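Local coordinates for alpha-L-rhamnosidase (PDB 3W5M), which hydrolyses terminal non-reducing alpha-L-rhamnose residues from alpha-L-rhamnosides, including citrus flavonoids and the arabinogalactan-protein gum arabic, at residues Gly642-Phe647 / Val700-Ala705; Leu737-Asp742 / Ala762-Ser767; Trp845-Gly850 / Pro880-Pro885. All blocks are in the same frame, centred on the assembly; numbering follows the deposited sequence.

Contact 1: residues Gly642-Phe647 / Val700-Ala705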
ATOM      1  N   GLY A 642     -13.691  -2.017   1.415  1.00 21.46           N
ATOM      2  CA  GLY A 642     -14.235  -2.408   2.712  1.00 20.33           C
ATOM      3  C   GLY A 642     -13.294  -2.153   3.867  1.00 21.96           C
ATOM      4  O   GLY A 642     -13.675  -1.560   4.893  1.00 22.06           O
ATOM      5  N   ASP A 643     -12.031  -2.553   3.690  1.00 20.76           N
ATOM      6  CA  ASP A 643     -11.070  -2.431   4.752  1.00 22.02           C
ATOM      7  C   ASP A 643     -10.783  -0.981   5.114  1.00 20.41           C
ATOM      8  O   ASP A 643     -10.626  -0.649   6.278  1.00 21.00           O
ATOM      9  CB  ASP A 643      -9.773  -3.145   4.322  1.00 24.87           C
ATOM     10  CG  ASP A 643     -10.009  -4.628   4.023  1.00 30.74           C
ATOM     11  OD1 ASP A 643     -10.903  -4.936   3.199  1.00 31.28           O
ATOM     12  OD2 ASP A 643      -9.324  -5.485   4.636  1.00 32.61           O
ATOM     13  N   ILE A 644     -10.633  -0.125   4.111  1.00 19.70           N
ATOM     14  CA  ILE A 644     -10.345   1.274   4.414  1.00 20.36           C
ATOM     15  C   ILE A 644     -11.601   2.019   4.911  1.00 20.91           C
ATOM     16  O   ILE A 644     -11.503   2.901   5.779  1.00 22.52           O
ATOM     17  CB  ILE A 644      -9.573   2.006   3.269  1.00 19.14           C
ATOM     18  CG1 ILE A 644      -9.028   3.363   3.756  1.00 19.34           C
ATOM     19  CG2 ILE A 644     -10.444   2.186   2.028  1.00 20.06           C
ATOM     20  CD1 ILE A 644      -8.132   3.297   4.995  1.00 19.61           C
ATOM     21  N   ASN A 645     -12.770   1.624   4.416  1.00 21.12           N
ATOM     22  CA  ASN A 645     -14.050   2.105   4.958  1.00 22.45           C
ATOM     23  C   ASN A 645     -14.041   1.960   6.468  1.00 23.07           C
ATOM     24  O   ASN A 645     -14.219   2.932   7.183  1.00 21.95           O
ATOM     25  CB  ASN A 645     -15.238   1.325   4.375  1.00 23.11           C
ATOM     26  CG  ASN A 645     -16.519   1.501   5.185  1.00 27.28           C
ATOM     27  OD1 ASN A 645     -16.794   2.591   5.708  1.00 27.77           O
ATOM     28  ND2 ASN A 645     -17.303   0.421   5.307  1.00 23.98           N
ATOM     29  N   VAL A 646     -13.803   0.753   6.968  1.00 22.17           N
ATOM     30  CA  VAL A 646     -13.870   0.554   8.412  1.00 23.74           C
ATOM     31  C   VAL A 646     -12.731   1.236   9.195  1.00 24.08           C
ATOM     32  O   VAL A 646     -12.935   1.685  10.320  1.00 23.68           O
ATOM     33  CB  VAL A 646     -14.055  -0.947   8.782  1.00 26.02           C
ATOM     34  CG1 VAL A 646     -15.140  -1.588   7.913  1.00 25.88           C
ATOM     35  CG2 VAL A 646     -12.772  -1.730   8.641  1.00 25.70           C
ATOM     36  N   PHE A 647     -11.542   1.318   8.593  1.00 21.87           N
ATOM     37  CA  PHE A 647     -10.354   1.783   9.304  1.00 21.54           C
ATOM     38  C   PHE A 647     -10.047   3.284   9.195  1.00 21.53           C
ATOM     39  O   PHE A 647      -9.280   3.807  10.016  1.00 20.85           O
ATOM     40  CB  PHE A 647      -9.128   0.954   8.878  1.00 21.26           C
ATOM     41  CG  PHE A 647      -7.886   1.228   9.687  1.00 20.86           C
ATOM     42  CD1 PHE A 647      -7.813   0.809  11.030  1.00 22.45           C
ATOM     43  CD2 PHE A 647      -6.781   1.868   9.125  1.00 19.84           C
ATOM     44  CE1 PHE A 647      -6.664   1.013  11.780  1.00 21.24           C
ATOM     45  CE2 PHE A 647      -5.636   2.101   9.894  1.00 20.82           C
ATOM     46  CZ  PHE A 647      -5.571   1.666  11.216  1.00 21.95           C
ATOM     47  N   VAL A 700     -18.129   7.213   0.038  1.00 21.35           N
ATOM     48  CA  VAL A 700     -18.844   8.174   0.876  1.00 20.11           C
ATOM     49  C   VAL A 700     -18.192   8.343   2.263  1.00 20.75           C
ATOM     50  O   VAL A 700     -17.975   9.473   2.746  1.00 20.03           O
ATOM     51  CB  VAL A 700     -20.323   7.721   1.089  1.00 20.53           C
ATOM     52  CG1 VAL A 700     -21.157   8.904   1.587  1.00 20.62           C
ATOM     53  CG2 VAL A 700     -20.886   7.100  -0.179  1.00 20.34           C
ATOM     54  N   THR A 701     -17.843   7.223   2.901  1.00 19.22           N
ATOM     55  CA  THR A 701     -17.410   7.241   4.296  1.00 19.49           C
ATOM     56  C   THR A 701     -15.990   7.746   4.469  1.00 20.79           C
ATOM     57  O   THR A 701     -15.664   8.330   5.483  1.00 21.60           O
ATOM     58  CB  THR A 701     -17.469   5.854   4.969  1.00 21.63           C
ATOM     59  OG1 THR A 701     -16.659   4.938   4.240  1.00 21.45           O
ATOM     60  CG2 THR A 701     -18.917   5.296   4.987  1.00 18.64           C
ATOM     61  N   VAL A 702     -15.157   7.487   3.480  1.00 18.79           N
ATOM     62  CA  VAL A 702     -13.752   7.919   3.579  1.00 19.14           C
ATOM     63  C   VAL A 702     -13.607   9.466   3.396  1.00 18.51           C
ATOM     64  O   VAL A 702     -12.892  10.112   4.175  1.00 20.46           O
ATOM     65  CB  VAL A 702     -12.846   7.070   2.667  1.00 18.14           C
ATOM     66  CG1 VAL A 702     -11.429   7.580   2.754  1.00 18.92           C
ATOM     67  CG2 VAL A 702     -12.832   5.596   3.138  1.00 18.73           C
ATOM     68  N   PRO A 703     -14.295  10.071   2.401  1.00 18.83           N
ATOM     69  CA  PRO A 703     -14.303  11.539   2.388  1.00 18.66           C
ATOM     70  C   PRO A 703     -14.858  12.121   3.678  1.00 19.25           C
ATOM     71  O   PRO A 703     -14.339  13.113   4.207  1.00 16.71           O
ATOM     72  CB  PRO A 703     -15.187  11.878   1.186  1.00 19.40           C
ATOM     73  CG  PRO A 703     -15.019  10.708   0.277  1.00 19.30           C
ATOM     74  CD  PRO A 703     -14.866   9.517   1.162  1.00 18.16           C
ATOM     75  N   TRP A 704     -15.918  11.507   4.224  1.00 20.30           N
ATOM     76  CA  TRP A 704     -16.468  12.035   5.459  1.00 20.38           C
ATOM     77  C   TRP A 704     -15.499  11.906   6.622  1.00 20.21           C
ATOM     78  O   TRP A 704     -15.354  12.830   7.426  1.00 19.76           O
ATOM     79  CB  TRP A 704     -17.810  11.358   5.813  1.00 20.72           C
ATOM     80  CG  TRP A 704     -18.479  12.039   6.957  1.00 24.31           C
ATOM     81  CD1 TRP A 704     -18.646  11.554   8.224  1.00 23.67           C
ATOM     82  CD2 TRP A 704     -19.050  13.358   6.950  1.00 25.79           C
ATOM     83  NE1 TRP A 704     -19.305  12.484   9.009  1.00 25.32           N
ATOM     84  CE2 TRP A 704     -19.563  13.600   8.259  1.00 25.85           C
ATOM     85  CE3 TRP A 704     -19.184  14.359   5.966  1.00 25.08           C
ATOM     86  CZ2 TRP A 704     -20.190  14.806   8.615  1.00 26.37           C
ATOM     87  CZ3 TRP A 704     -19.819  15.569   6.319  1.00 24.72           C
ATOM     88  CH2 TRP A 704     -20.316  15.771   7.636  1.00 24.64           C
ATOM     89  N   ALA A 705     -14.831  10.760   6.712  1.00 20.29           N
ATOM     90  CA  ALA A 705     -13.829  10.578   7.751  1.00 20.93           C
ATOM     91  C   ALA A 705     -12.699  11.629   7.640  1.00 19.67           C
ATOM     92  O   ALA A 705     -12.276  12.179   8.655  1.00 19.12           O
ATOM     93  CB  ALA A 705     -13.293   9.134   7.729  1.00 19.85           C
TER
HETATM   94  O   HOH W   1     -14.424   5.612   6.878  1.00 32.08           O
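Asn645 and Thr701 carry the polar half of this buried helix pairing. The Thr701 hydroxyl donates to the amide oxygen of Asn645, with OG1 2.8 Å from OD1, and it approaches from above the carbonyl plane, about 40° out of it. The asparagine can offer that oxygen because its CG stands anti to the main-chain nitrogen (chi1 163°), which swings the amide across to the facing helix. A water adds a second polar link: it donates to the backbone oxygen of Asn645, 2.7 Å away, and more weakly to the backbone oxygen of Thr701.

Apolar contact comes from Val702, whose CG2 branch is aimed at the partner helix. Val702 CG2 lies 4.1 Å from Asn645 CA and, more loosely, 4.3 Å from Ile644 CG2.

The segment axes pass 8.8 Å apart at 34°, so helices 641-654 and 698-710 run roughly alongside each other, as fits two helices of one layer of an (alpha/alpha)6 barrel. Asp643, two residues before Asn645 on the same helix, belongs to the rhamnose-binding site.

Asn645 ND2 is engaged as well, by Gly694 O and Tyr763 OH. With both ends of the amide used, its flip state is well defined, and a buried polar group joins three helices and the loop carrying Gly694, close to the rhamnose-binding Trp695.

Contact 2: residues Leu737-Asp742 / Ala762-Ser767; sequences LLRPAD and AYFAHS
Phe764 projects from helix 756-777 into the loop that precedes it, where Leu737 and Arg739 receive its ring. Its CG lies opposite the backbone nitrogen (chi1 179°), and this torsion carries the ring out from the helix until one edge reaches the loop. Three groups gather round the ring. The backbone oxygen of Leu737 sits at the edge, in the ring plane, 3.6 Å from Phe764 CD2, facing the positively polarised C-H rim. The Leu737 side chain adds its CD2 methyl, 3.9 Å from Phe764 CE2, the two side chains crossing at about a right angle. Arg739 contributes only the aliphatic start of its chain: CG lies 3.9 Å from Phe764 CD2, in an oblique approach.

Beyond CG the arginine chain bends: chi2 (-95°) and chi3 (-65°) lead the guanidinium to other partners, its plane steeply inclined to the phenyl ring. There NH1 bonds to His733 O and NH2 to Gly691 O, so the charged end ties neighbouring loop backbones together while CG packs on the ring. Leu730 of helix 713-732 and Ile792 of helix 783-800 also pack on Phe764. An alanine in place of Phe764 would probably open a gap between helix and loop, leaving Leu737 CD2 and Arg739 CG without their aromatic partner.

No hydrogen bond crosses between the two segments, although Arg739 N bonds to Thr761 OG1 just before residues 762-767. Leu737 O, buried here, has no hydrogen-bonding partner in the model; the polarised C-H edge may compensate it in small part. Between these two segments, then, the fit rests on shape and dispersion rather than on directional bonds.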
ATOM      1  N   LEU A 737     -36.678   0.365  -1.785  1.00 33.40           N
ATOM      2  CA  LEU A 737     -35.502   0.796  -1.027  1.00 31.90           C
ATOM      3  C   LEU A 737     -34.807  -0.299  -0.223  1.00 34.25           C
ATOM      4  O   LEU A 737     -33.839  -0.025   0.490  1.00 31.78           O
ATOM      5  CB  LEU A 737     -35.819   2.026  -0.164  1.00 33.78           C
ATOM      6  CG  LEU A 737     -36.378   3.211  -0.960  1.00 32.97           C
ATOM      7  CD1 LEU A 737     -36.886   4.257   0.016  1.00 32.60           C
ATOM      8  CD2 LEU A 737     -35.350   3.802  -1.928  1.00 34.89           C
ATOM      9  N   LEU A 738     -35.290  -1.539  -0.336  1.00 31.16           N
ATOM     10  CA  LEU A 738     -34.650  -2.646   0.353  1.00 29.41           C
ATOM     11  C   LEU A 738     -33.610  -3.203  -0.589  1.00 28.98           C
ATOM     12  O   LEU A 738     -33.882  -3.400  -1.770  1.00 28.78           O
ATOM     13  CB  LEU A 738     -35.670  -3.734   0.748  1.00 30.55           C
ATOM     14  CG  LEU A 738     -36.858  -3.267   1.605  1.00 31.78           C
ATOM     15  CD1 LEU A 738     -37.724  -4.477   1.965  1.00 31.04           C
ATOM     16  CD2 LEU A 738     -36.417  -2.499   2.859  1.00 32.65           C
ATOM     17  N   ARG A 739     -32.407  -3.443  -0.070  1.00 28.24           N
ATOM     18  CA  ARG A 739     -31.333  -3.942  -0.921  1.00 27.98           C
ATOM     19  C   ARG A 739     -31.254  -5.472  -0.889  1.00 28.70           C
ATOM     20  O   ARG A 739     -31.586  -6.083   0.135  1.00 26.75           O
ATOM     21  CB  ARG A 739     -30.001  -3.298  -0.496  1.00 25.54           C
ATOM     22  CG  ARG A 739     -29.963  -1.807  -0.837  1.00 26.01           C
ATOM     23  CD  ARG A 739     -29.289  -1.581  -2.184  1.00 26.14           C
ATOM     24  NE  ARG A 739     -27.870  -1.976  -2.133  1.00 24.74           N
ATOM     25  CZ  ARG A 739     -27.181  -2.447  -3.177  1.00 23.94           C
ATOM     26  NH1 ARG A 739     -27.763  -2.602  -4.350  1.00 24.14           N
ATOM     27  NH2 ARG A 739     -25.892  -2.770  -3.036  1.00 23.53           N
ATOM     28  N   PRO A 740     -30.774  -6.086  -1.996  1.00 30.16           N
ATOM     29  CA  PRO A 740     -30.589  -7.547  -2.078  1.00 30.10           C
ATOM     30  C   PRO A 740     -29.661  -8.096  -0.990  1.00 32.10           C
ATOM     31  O   PRO A 740     -28.795  -7.373  -0.496  1.00 31.26           O
ATOM     32  CB  PRO A 740     -29.943  -7.747  -3.458  1.00 30.42           C
ATOM     33  CG  PRO A 740     -30.255  -6.532  -4.244  1.00 31.05           C
ATOM     34  CD  PRO A 740     -30.399  -5.406  -3.255  1.00 29.89           C
ATOM     35  N   ALA A 741     -29.840  -9.362  -0.603  1.00 30.28           N
ATOM     36  CA  ALA A 741     -28.953  -9.978   0.366  1.00 33.30           C
ATOM     37  C   ALA A 741     -27.680 -10.518  -0.334  1.00 36.02           C
ATOM     38  O   ALA A 741     -27.390 -11.718  -0.318  1.00 34.99           O
ATOM     39  CB  ALA A 741     -29.676 -11.073   1.168  1.00 33.35           C
ATOM     40  N   ASP A 742     -26.952  -9.609  -0.974  1.00 36.20           N
ATOM     41  CA  ASP A 742     -25.703  -9.936  -1.659  1.00 38.55           C
ATOM     42  C   ASP A 742     -24.555  -9.256  -0.930  1.00 36.57           C
ATOM     43  O   ASP A 742     -24.782  -8.388  -0.091  1.00 36.85           O
ATOM     44  CB  ASP A 742     -25.739  -9.420  -3.099  1.00 44.22           C
ATOM     45  CG  ASP A 742     -26.841 -10.047  -3.929  1.00 52.01           C
ATOM     46  OD1 ASP A 742     -27.302 -11.170  -3.601  1.00 56.78           O
ATOM     47  OD2 ASP A 742     -27.244  -9.406  -4.932  1.00 54.62           O
ATOM     48  N   ALA A 762     -28.949  -1.055   5.443  1.00 23.81           N
ATOM     49  CA  ALA A 762     -28.389  -0.145   6.449  1.00 23.00           C
ATOM     50  C   ALA A 762     -27.320   0.768   5.820  1.00 23.86           C
ATOM     51  O   ALA A 762     -27.330   2.003   5.994  1.00 23.60           O
ATOM     52  CB  ALA A 762     -27.819  -0.927   7.616  1.00 23.12           C
ATOM     53  N   TYR A 763     -26.445   0.171   5.020  1.00 24.75           N
ATOM     54  CA  TYR A 763     -25.405   0.965   4.343  1.00 24.91           C
ATOM     55  C   TYR A 763     -25.932   1.963   3.302  1.00 23.55           C
ATOM     56  O   TYR A 763     -25.402   3.082   3.179  1.00 24.15           O
ATOM     57  CB  TYR A 763     -24.274   0.065   3.805  1.00 24.03           C
ATOM     58  CG  TYR A 763     -23.057   0.134   4.698  1.00 24.89           C
ATOM     59  CD1 TYR A 763     -22.198   1.235   4.618  1.00 25.51           C
ATOM     60  CD2 TYR A 763     -22.763  -0.861   5.637  1.00 23.86           C
ATOM     61  CE1 TYR A 763     -21.099   1.352   5.441  1.00 24.94           C
ATOM     62  CE2 TYR A 763     -21.649  -0.755   6.470  1.00 23.75           C
ATOM     63  CZ  TYR A 763     -20.799   0.350   6.345  1.00 25.14           C
ATOM     64  OH  TYR A 763     -19.675   0.523   7.150  1.00 26.21           O
ATOM     65  N   PHE A 764     -27.003   1.587   2.598  1.00 23.95           N
ATOM     66  CA  PHE A 764     -27.680   2.458   1.651  1.00 23.82           C
ATOM     67  C   PHE A 764     -28.195   3.731   2.352  1.00 24.44           C
ATOM     68  O   PHE A 764     -27.920   4.857   1.915  1.00 23.24           O
ATOM     69  CB  PHE A 764     -28.807   1.646   0.951  1.00 24.71           C
ATOM     70  CG  PHE A 764     -29.637   2.406  -0.070  1.00 25.31           C
ATOM     71  CD1 PHE A 764     -29.162   3.533  -0.746  1.00 27.01           C
ATOM     72  CD2 PHE A 764     -30.911   1.947  -0.396  1.00 27.38           C
ATOM     73  CE1 PHE A 764     -29.937   4.183  -1.689  1.00 26.92           C
ATOM     74  CE2 PHE A 764     -31.686   2.597  -1.354  1.00 27.11           C
ATOM     75  CZ  PHE A 764     -31.202   3.717  -2.004  1.00 28.72           C
ATOM     76  N   ALA A 765     -28.944   3.541   3.441  1.00 25.83           N
ATOM     77  CA  ALA A 765     -29.427   4.643   4.274  1.00 24.76           C
ATOM     78  C   ALA A 765     -28.294   5.514   4.776  1.00 24.63           C
ATOM     79  O   ALA A 765     -28.388   6.741   4.700  1.00 25.03           O
ATOM     80  CB  ALA A 765     -30.214   4.111   5.468  1.00 26.25           C
ATOM     81  N   HIS A 766     -27.243   4.882   5.304  1.00 21.75           N
ATOM     82  CA  HIS A 766     -26.120   5.616   5.885  1.00 23.71           C
ATOM     83  C   HIS A 766     -25.428   6.491   4.828  1.00 23.88           C
ATOM     84  O   HIS A 766     -25.025   7.638   5.123  1.00 22.35           O
ATOM     85  CB  HIS A 766     -25.095   4.655   6.496  1.00 23.94           C
ATOM     86  CG  HIS A 766     -24.003   5.335   7.270  1.00 25.65           C
ATOM     87  ND1 HIS A 766     -24.247   6.150   8.353  1.00 26.50           N
ATOM     88  CD2 HIS A 766     -22.655   5.299   7.122  1.00 26.61           C
ATOM     89  CE1 HIS A 766     -23.100   6.586   8.846  1.00 30.35           C
ATOM     90  NE2 HIS A 766     -22.118   6.088   8.114  1.00 27.48           N
ATOM     91  N   SER A 767     -25.262   5.933   3.627  1.00 23.72           N
ATOM     92  CA  SER A 767     -24.724   6.712   2.512  1.00 26.24           C
ATOM     93  C   SER A 767     -25.611   7.919   2.153  1.00 24.89           C
ATOM     94  O   SER A 767     -25.095   9.003   1.888  1.00 22.22           O
ATOM     95  CB  SER A 767     -24.465   5.839   1.293  1.00 26.35           C
ATOM     96  OG  SER A 767     -23.306   5.081   1.526  1.00 29.53           O
TER

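Contact 3: residues Trp845-Gly850 / Pro880-Pro885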
ATOM      1  N   TRP A 845     -19.005 -12.450  27.781  1.00 41.45           N
ATOM      2  CA  TRP A 845     -18.416 -11.128  27.607  1.00 40.69           C
ATOM      3  C   TRP A 845     -17.352 -11.137  26.503  1.00 37.00           C
ATOM      4  O   TRP A 845     -16.212 -10.728  26.727  1.00 37.23           O
ATOM      5  CB  TRP A 845     -17.846 -10.594  28.929  1.00 45.89           C
ATOM      6  CG  TRP A 845     -18.840 -10.569  30.052  1.00 53.58           C
ATOM      7  CD1 TRP A 845     -18.883 -11.412  31.127  1.00 54.21           C
ATOM      8  CD2 TRP A 845     -19.939  -9.659  30.206  1.00 56.91           C
ATOM      9  NE1 TRP A 845     -19.938 -11.078  31.949  1.00 58.76           N
ATOM     10  CE2 TRP A 845     -20.601 -10.004  31.411  1.00 60.15           C
ATOM     11  CE3 TRP A 845     -20.430  -8.585  29.446  1.00 57.65           C
ATOM     12  CZ2 TRP A 845     -21.731  -9.310  31.876  1.00 59.50           C
ATOM     13  CZ3 TRP A 845     -21.555  -7.894  29.906  1.00 59.72           C
ATOM     14  CH2 TRP A 845     -22.193  -8.263  31.111  1.00 58.99           C
ATOM     15  N   HIS A 846     -17.728 -11.673  25.353  1.00 32.78           N
ATOM     16  CA  HIS A 846     -16.886 -11.624  24.150  1.00 36.53           C
ATOM     17  C   HIS A 846     -17.686 -11.033  23.004  1.00 34.50           C
ATOM     18  O   HIS A 846     -18.890 -11.250  22.886  1.00 34.39           O
ATOM     19  CB  HIS A 846     -16.383 -13.016  23.709  1.00 37.68           C
ATOM     20  CG  HIS A 846     -15.421 -13.659  24.663  1.00 40.60           C
ATOM     21  ND1 HIS A 846     -15.833 -14.346  25.785  1.00 40.76           N
ATOM     22  CD2 HIS A 846     -14.068 -13.745  24.648  1.00 40.30           C
ATOM     23  CE1 HIS A 846     -14.777 -14.805  26.432  1.00 43.10           C
ATOM     24  NE2 HIS A 846     -13.692 -14.460  25.761  1.00 43.35           N
ATOM     25  N   LEU A 847     -16.998 -10.293  22.143  1.00 32.78           N
ATOM     26  CA  LEU A 847     -17.605  -9.813  20.922  1.00 31.41           C
ATOM     27  C   LEU A 847     -17.866 -10.962  19.948  1.00 30.49           C
ATOM     28  O   LEU A 847     -17.296 -12.037  20.079  1.00 31.31           O
ATOM     29  CB  LEU A 847     -16.696  -8.747  20.268  1.00 31.10           C
ATOM     30  CG  LEU A 847     -15.283  -9.135  19.809  1.00 30.13           C
ATOM     31  CD1 LEU A 847     -15.313  -9.875  18.468  1.00 28.16           C
ATOM     32  CD2 LEU A 847     -14.447  -7.874  19.710  1.00 29.57           C
ATOM     33  N   SER A 848     -18.705 -10.730  18.956  1.00 28.20           N
ATOM     34  CA  SER A 848     -18.894 -11.709  17.908  1.00 29.00           C
ATOM     35  C   SER A 848     -18.864 -11.056  16.529  1.00 26.43           C
ATOM     36  O   SER A 848     -19.119 -11.696  15.507  1.00 28.53           O
ATOM     37  CB  SER A 848     -20.220 -12.436  18.108  1.00 32.44           C
ATOM     38  OG  SER A 848     -21.262 -11.560  17.748  1.00 32.91           O
ATOM     39  N   THR A 849     -18.538  -9.775  16.505  1.00 26.37           N
ATOM     40  CA  THR A 849     -18.656  -8.974  15.280  1.00 25.53           C
ATOM     41  C   THR A 849     -17.522  -9.236  14.278  1.00 24.11           C
ATOM     42  O   THR A 849     -16.385  -9.482  14.699  1.00 26.31           O
ATOM     43  CB  THR A 849     -18.637  -7.473  15.641  1.00 24.32           C
ATOM     44  OG1 THR A 849     -17.547  -7.206  16.533  1.00 28.17           O
ATOM     45  CG2 THR A 849     -19.924  -7.115  16.385  1.00 25.38           C
ATOM     46  N   GLY A 850     -17.834  -9.117  12.991  1.00 25.48           N
ATOM     47  CA  GLY A 850     -16.830  -9.113  11.887  1.00 24.78           C
ATOM     48  C   GLY A 850     -16.338  -7.714  11.476  1.00 25.41           C
ATOM     49  O   GLY A 850     -16.348  -6.787  12.288  1.00 26.10           O
ATOM     50  N   PRO A 880     -12.803 -14.865  21.439  1.00 36.99           N
ATOM     51  CA  PRO A 880     -12.195 -13.829  20.564  1.00 35.95           C
ATOM     52  C   PRO A 880     -12.062 -12.476  21.256  1.00 36.34           C
ATOM     53  O   PRO A 880     -12.919 -12.097  22.076  1.00 36.58           O
ATOM     54  CB  PRO A 880     -13.181 -13.739  19.396  1.00 31.90           C
ATOM     55  CG  PRO A 880     -14.495 -14.117  19.995  1.00 35.60           C
ATOM     56  CD  PRO A 880     -14.173 -15.196  20.988  1.00 35.79           C
ATOM     57  N   SER A 881     -10.981 -11.766  20.953  1.00 34.42           N
ATOM     58  CA  SER A 881     -10.685 -10.487  21.594  1.00 32.32           C
ATOM     59  C   SER A 881      -9.476  -9.839  20.910  1.00 31.63           C
ATOM     60  O   SER A 881      -8.879 -10.445  20.021  1.00 27.94           O
ATOM     61  CB  SER A 881     -10.444 -10.655  23.096  1.00 31.73           C
ATOM     62  OG  SER A 881      -9.261 -11.397  23.388  1.00 29.37           O
ATOM     63  N   TRP A 882      -9.165  -8.603  21.291  1.00 31.64           N
ATOM     64  CA  TRP A 882      -7.927  -7.958  20.894  1.00 29.34           C
ATOM     65  C   TRP A 882      -6.764  -8.500  21.732  1.00 30.78           C
ATOM     66  O   TRP A 882      -5.615  -8.548  21.271  1.00 30.06           O
ATOM     67  CB  TRP A 882      -8.045  -6.415  20.993  1.00 28.43           C
ATOM     68  CG  TRP A 882      -9.076  -5.862  20.018  1.00 28.15           C
ATOM     69  CD1 TRP A 882      -8.934  -5.718  18.665  1.00 28.44           C
ATOM     70  CD2 TRP A 882     -10.410  -5.414  20.324  1.00 27.81           C
ATOM     71  NE1 TRP A 882     -10.093  -5.223  18.110  1.00 26.08           N
ATOM     72  CE2 TRP A 882     -11.015  -5.031  19.102  1.00 25.66           C
ATOM     73  CE3 TRP A 882     -11.152  -5.306  21.507  1.00 29.24           C
ATOM     74  CZ2 TRP A 882     -12.337  -4.543  19.029  1.00 26.12           C
ATOM     75  CZ3 TRP A 882     -12.455  -4.823  21.434  1.00 25.18           C
ATOM     76  CH2 TRP A 882     -13.030  -4.448  20.206  1.00 25.50           C
ATOM     77  N   GLY A 883      -7.065  -8.904  22.968  1.00 28.54           N
ATOM     78  CA  GLY A 883      -6.057  -9.375  23.894  1.00 28.96           C
ATOM     79  C   GLY A 883      -5.536 -10.754  23.495  1.00 28.97           C
ATOM     80  O   GLY A 883      -4.357 -11.053  23.675  1.00 28.69           O
ATOM     81  N   TYR A 884      -6.422 -11.581  22.959  1.00 28.84           N
ATOM     82  CA  TYR A 884      -6.054 -12.946  22.594  1.00 30.80           C
ATOM     83  C   TYR A 884      -4.811 -12.972  21.667  1.00 30.64           C
ATOM     84  O   TYR A 884      -3.826 -13.598  22.021  1.00 29.09           O
ATOM     85  CB  TYR A 884      -7.244 -13.681  22.002  1.00 29.59           C
ATOM     86  CG  TYR A 884      -6.913 -15.006  21.358  1.00 34.24           C
ATOM     87  CD1 TYR A 884      -6.656 -16.156  22.135  1.00 34.39           C
ATOM     88  CD2 TYR A 884      -6.849 -15.116  19.973  1.00 32.64           C
ATOM     89  CE1 TYR A 884      -6.357 -17.372  21.527  1.00 33.97           C
ATOM     90  CE2 TYR A 884      -6.545 -16.317  19.359  1.00 33.30           C
ATOM     91  CZ  TYR A 884      -6.299 -17.444  20.132  1.00 34.24           C
ATOM     92  OH  TYR A 884      -6.001 -18.630  19.469  1.00 33.29           O
ATOM     93  N   PRO A 885      -4.849 -12.254  20.516  1.00 30.35           N
ATOM     94  CA  PRO A 885      -3.676 -12.259  19.610  1.00 27.58           C
ATOM     95  C   PRO A 885      -2.437 -11.654  20.222  1.00 26.90           C
ATOM     96  O   PRO A 885      -1.339 -12.160  19.983  1.00 29.17           O
ATOM     97  CB  PRO A 885      -4.158 -11.460  18.385  1.00 27.33           C
ATOM     98  CG  PRO A 885      -5.641 -11.608  18.414  1.00 28.50           C
ATOM     99  CD  PRO A 885      -6.012 -11.602  19.882  1.00 27.36           C
TER
HETATM  100  O   HOH W   2     -14.063 -10.042  23.167  1.00 35.77           O
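His846 meets Pro880 at the start of this loop-to-loop contact, its imidazole edge turned to the proline carbonyl. Pro880 O lies in the ring plane, 3.3 Å from His846 CD2, where a polarised C-H faces a carbonyl oxygen, and the proline's CD rests 3.9 Å from the same carbon. Both ring nitrogens are held from beyond the segments, NE2 by Thr878 OG1 and ND1 by Lys843 O, which fixes the rotation of the imidazole and so the edge it presents.

At Leu847 the backbone and side chain both take part. Its amide nitrogen gives its hydrogen to a water 3.1 Å away, which in turn donates to Pro880 O at 2.6 Å, while Leu847 O rests against Pro880 CG at 3.5 Å. The side chain adopts the less common setting in which CG lies between the backbone nitrogen and the carbonyl carbon (chi1 62°). From there CD2 is placed over one face of the Trp882 indole, 4.0 Å from the centroid of its six-membered ring, a CH-pi contact displaced toward the rim.

Farther along, Ser848 and Thr849 turn to other partners, the Ser848 hydroxyl to Asp752. On the opposing segment, a cis peptide bond precedes Pro880, and Ser881 OG caps the oncoming helix by accepting from Tyr884 N.

Pro880 O therefore accepts from the water while also facing the histidine edge. A single bound water makes the polar link between the segments, with the imidazole C-H as a weaker electrostatic contact, and the indole face takes the leucine methyl, joining two inter-helix loops of the catalytic barrel.

Followed from the N terminus, the three contacts come in series within the catalytic (alpha/alpha)6 barrel, none enclosing or crossing another. Contact 1 closes first, bridging 52 intervening residues that include helix 658-671 and pairing helix 641-654 with helix 698-710. Contact 2 then closes the shortest excursion, 19 residues, folding the loop after helix 713-732 back onto helix 756-777. Contact 3 spans 29 residues and joins the loop after helix 829-842 to the entry of helix 883-887. Contacts 1 and 2 touch directly: Val700 CG2 packs 3.6 Å from Ser767 OG. Contact 3 stands apart, its nearest atoms about 7 Å from those of contact 1.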